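Local coordinates for protein 3-oxosteroid 1-dehydrogenase (Sterolibacterium denitrificans, PDB 7P18) that probably oxidises 3-oxosteroids to their 3-oxo-Delta(1) products as an FAD-dependent dehydrogenase, passing the electrons to an acceptor, at residues W384-G389 with Y486-V491. Sequence-based numbering, arbitrary orientation.
Sequences WLIFDG and YYAMRV
With CG anti to the carbonyl carbon (chi1 -67°), the W384 indole leans across to the antiparallel strand 486-491, where CZ3 lies 3.7 Å from R490 CB and R490 CG sits over the rim of one ring face. F387 instead holds CG between its backbone N and carbonyl carbon (chi1 54°), which brings one face of its ring against Y487 CB in a CH-pi contact, 3.6 Å from F387 CE1. M489 SD meets the same ring at its edge, 3.9 Å from F387 CE2, a Met-aromatic contact. Two hydrogen-bonded pairs join the backbones, L385 with M489 and F387 with Y487; L385 N to M489 O is short (2.8 Å) and almost straight. On the W384 face, I386 CD1 packs against A488 CB. Replacing the indole by an alanine side chain is likely to open a gap beside R490 CB and CG, where the six-membered ring lay. Beyond F387 the chain turns into helix 389-394, which D388 OD1 caps by accepting from F391 N, while OD2 takes the backbone N-H groups of G482 and K483. Within the antiparallel sheet, strand 347-349 pairs with the other edge of 383-387, strand 418-420 pairs with 486-502, and I430 of helix 423-430 packs on W384, I386 and A488.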
ATOM      1  N   TRP A 384       5.881 -21.158  -0.065  1.00 22.28           N
ATOM      2  CA  TRP A 384       7.308 -21.236   0.326  1.00 23.80           C
ATOM      3  C   TRP A 384       8.149 -20.554  -0.738  1.00 20.50           C
ATOM      4  O   TRP A 384       8.027 -20.920  -1.930  1.00 23.95           O
ATOM      5  CB  TRP A 384       7.739 -22.684   0.571  1.00 24.20           C
ATOM      6  CG  TRP A 384       7.050 -23.228   1.778  1.00 24.12           C
ATOM      7  CD1 TRP A 384       5.894 -23.949   1.778  1.00 27.57           C
ATOM      8  CD2 TRP A 384       7.378 -22.972   3.150  1.00 25.15           C
ATOM      9  NE1 TRP A 384       5.504 -24.197   3.064  1.00 30.03           N
ATOM     10  CE2 TRP A 384       6.397 -23.624   3.924  1.00 28.73           C
ATOM     11  CE3 TRP A 384       8.422 -22.315   3.803  1.00 26.87           C
ATOM     12  CZ2 TRP A 384       6.422 -23.599   5.310  1.00 28.63           C
ATOM     13  CZ3 TRP A 384       8.436 -22.269   5.175  1.00 29.56           C
ATOM     14  CH2 TRP A 384       7.442 -22.903   5.918  1.00 29.23           C
ATOM     15  N   LEU A 385       9.032 -19.685  -0.270  1.00 22.28           N
ATOM     16  CA  LEU A 385      10.023 -19.022  -1.158  1.00 23.44           C
ATOM     17  C   LEU A 385      11.378 -19.686  -0.930  1.00 23.56           C
ATOM     18  O   LEU A 385      11.768 -19.781   0.229  1.00 24.00           O
ATOM     19  CB  LEU A 385      10.054 -17.540  -0.822  1.00 23.37           C
ATOM     20  CG  LEU A 385      11.086 -16.753  -1.619  1.00 27.41           C
ATOM     21  CD1 LEU A 385      10.528 -16.485  -2.990  1.00 26.70           C
ATOM     22  CD2 LEU A 385      11.444 -15.481  -0.896  1.00 31.62           C
ATOM     23  N   ILE A 386      12.005 -20.155  -2.004  1.00 26.17           N
ATOM     24  CA  ILE A 386      13.276 -20.952  -1.987  1.00 23.71           C
ATOM     25  C   ILE A 386      14.358 -20.192  -2.759  1.00 24.17           C
ATOM     26  O   ILE A 386      14.075 -19.684  -3.863  1.00 22.93           O
ATOM     27  CB  ILE A 386      13.036 -22.333  -2.609  1.00 25.28           C
ATOM     28  CG1 ILE A 386      11.765 -23.005  -2.073  1.00 25.55           C
ATOM     29  CG2 ILE A 386      14.291 -23.190  -2.431  1.00 26.64           C
ATOM     30  CD1 ILE A 386      11.850 -23.436  -0.623  1.00 24.57           C
ATOM     31  N   PHE A 387      15.555 -20.068  -2.184  1.00 24.53           N
ATOM     32  CA  PHE A 387      16.733 -19.515  -2.910  1.00 24.47           C
ATOM     33  C   PHE A 387      18.022 -20.106  -2.316  1.00 29.38           C
ATOM     34  O   PHE A 387      17.948 -20.824  -1.274  1.00 26.59           O
ATOM     35  CB  PHE A 387      16.720 -17.989  -2.854  1.00 23.33           C
ATOM     36  CG  PHE A 387      16.617 -17.358  -1.496  1.00 23.78           C
ATOM     37  CD1 PHE A 387      17.748 -17.145  -0.715  1.00 23.08           C
ATOM     38  CD2 PHE A 387      15.384 -16.948  -1.006  1.00 27.01           C
ATOM     39  CE1 PHE A 387      17.663 -16.524   0.521  1.00 23.43           C
ATOM     40  CE2 PHE A 387      15.304 -16.337   0.232  1.00 25.32           C
ATOM     41  CZ  PHE A 387      16.433 -16.138   1.001  1.00 25.56           C
ATOM     42  N   ASP A 388      19.167 -19.842  -2.962  1.00 29.62           N
ATOM     43  CA  ASP A 388      20.464 -20.466  -2.579  1.00 28.45           C
ATOM     44  C   ASP A 388      21.367 -19.448  -1.909  1.00 27.42           C
ATOM     45  O   ASP A 388      20.962 -18.289  -1.673  1.00 27.95           O
ATOM     46  CB  ASP A 388      21.114 -21.169  -3.775  1.00 29.99           C
ATOM     47  CG  ASP A 388      21.787 -20.263  -4.790  1.00 28.69           C
ATOM     48  OD1 ASP A 388      21.768 -19.048  -4.591  1.00 27.30           O
ATOM     49  OD2 ASP A 388      22.294 -20.814  -5.793  1.00 30.30           O
ATOM     50  N   GLY A 389      22.602 -19.864  -1.612  1.00 26.41           N
ATOM     51  CA  GLY A 389      23.551 -18.984  -0.906  1.00 26.00           C
ATOM     52  C   GLY A 389      24.035 -17.801  -1.721  1.00 26.33           C
ATOM     53  O   GLY A 389      24.444 -16.809  -1.100  1.00 26.83           O
ATOM     54  N   TYR A 486      20.937 -23.633   1.201  1.00 30.46           N
ATOM     55  CA  TYR A 486      19.595 -23.337   0.645  1.00 26.17           C
ATOM     56  C   TYR A 486      18.721 -22.755   1.757  1.00 29.37           C
ATOM     57  O   TYR A 486      18.827 -23.163   2.948  1.00 25.87           O
ATOM     58  CB  TYR A 486      18.982 -24.581   0.034  1.00 28.33           C
ATOM     59  CG  TYR A 486      19.837 -25.110  -1.082  1.00 33.68           C
ATOM     60  CD1 TYR A 486      19.858 -24.497  -2.321  1.00 30.85           C
ATOM     61  CD2 TYR A 486      20.683 -26.196  -0.876  1.00 35.72           C
ATOM     62  CE1 TYR A 486      20.641 -25.002  -3.357  1.00 30.88           C
ATOM     63  CE2 TYR A 486      21.460 -26.711  -1.898  1.00 34.69           C
ATOM     64  CZ  TYR A 486      21.456 -26.100  -3.138  1.00 36.74           C
ATOM     65  OH  TYR A 486      22.259 -26.562  -4.149  1.00 32.79           O
ATOM     66  N   TYR A 487      17.866 -21.805   1.364  1.00 25.52           N
ATOM     67  CA  TYR A 487      17.024 -21.035   2.307  1.00 23.61           C
ATOM     68  C   TYR A 487      15.568 -21.164   1.891  1.00 25.99           C
ATOM     69  O   TYR A 487      15.265 -21.254   0.687  1.00 24.65           O
ATOM     70  CB  TYR A 487      17.415 -19.562   2.349  1.00 23.81           C
ATOM     71  CG  TYR A 487      18.751 -19.312   2.975  1.00 25.31           C
ATOM     72  CD1 TYR A 487      19.928 -19.451   2.247  1.00 26.18           C
ATOM     73  CD2 TYR A 487      18.843 -18.957   4.302  1.00 27.52           C
ATOM     74  CE1 TYR A 487      21.153 -19.207   2.845  1.00 27.08           C
ATOM     75  CE2 TYR A 487      20.061 -18.699   4.906  1.00 27.44           C
ATOM     76  CZ  TYR A 487      21.222 -18.837   4.165  1.00 27.85           C
ATOM     77  OH  TYR A 487      22.428 -18.599   4.745  1.00 27.62           O
ATOM     78  N   ALA A 488      14.685 -21.193   2.888  1.00 24.72           N
ATOM     79  CA  ALA A 488      13.229 -21.104   2.672  1.00 24.79           C
ATOM     80  C   ALA A 488      12.708 -19.980   3.545  1.00 23.53           C
ATOM     81  O   ALA A 488      13.198 -19.790   4.656  1.00 23.40           O
ATOM     82  CB  ALA A 488      12.499 -22.389   2.960  1.00 23.73           C
ATOM     83  N   MET A 489      11.687 -19.306   3.029  1.00 22.17           N
ATOM     84  CA  MET A 489      10.907 -18.322   3.800  1.00 23.01           C
ATOM     85  C   MET A 489       9.418 -18.639   3.572  1.00 21.22           C
ATOM     86  O   MET A 489       9.035 -19.176   2.509  1.00 22.01           O
ATOM     87  CB  MET A 489      11.267 -16.894   3.404  1.00 23.51           C
ATOM     88  CG  MET A 489      12.710 -16.574   3.780  1.00 26.04           C
ATOM     89  SD  MET A 489      13.240 -14.938   3.228  1.00 26.10           S
ATOM     90  CE  MET A 489      12.435 -13.874   4.427  1.00 27.76           C
ATOM     91  N   ARG A 490       8.655 -18.474   4.634  1.00 21.65           N
ATOM     92  CA  ARG A 490       7.207 -18.749   4.652  1.00 21.93           C
ATOM     93  C   ARG A 490       6.473 -17.498   4.166  1.00 19.55           C
ATOM     94  O   ARG A 490       6.505 -16.476   4.863  1.00 23.06           O
ATOM     95  CB  ARG A 490       6.766 -19.131   6.067  1.00 23.41           C
ATOM     96  CG  ARG A 490       5.264 -19.383   6.176  1.00 26.04           C
ATOM     97  CD  ARG A 490       4.792 -19.521   7.628  1.00 26.31           C
ATOM     98  NE  ARG A 490       5.484 -18.611   8.520  1.00 26.78           N
ATOM     99  CZ  ARG A 490       6.068 -18.941   9.676  1.00 30.73           C
ATOM    100  NH1 ARG A 490       5.863 -20.132  10.221  1.00 29.58           N
ATOM    101  NH2 ARG A 490       6.796 -18.032  10.308  1.00 27.19           N
ATOM    102  N   VAL A 491       5.814 -17.619   3.034  1.00 23.83           N
ATOM    103  CA  VAL A 491       5.039 -16.510   2.425  1.00 21.22           C
ATOM    104  C   VAL A 491       3.552 -16.681   2.803  1.00 19.54           C
ATOM    105  O   VAL A 491       2.850 -17.572   2.269  1.00 22.79           O
ATOM    106  CB  VAL A 491       5.298 -16.464   0.912  1.00 27.20           C
ATOM    107  CG1 VAL A 491       4.469 -15.398   0.313  1.00 31.59           C
ATOM    108  CG2 VAL A 491       6.763 -16.156   0.610  1.00 29.85           C
TER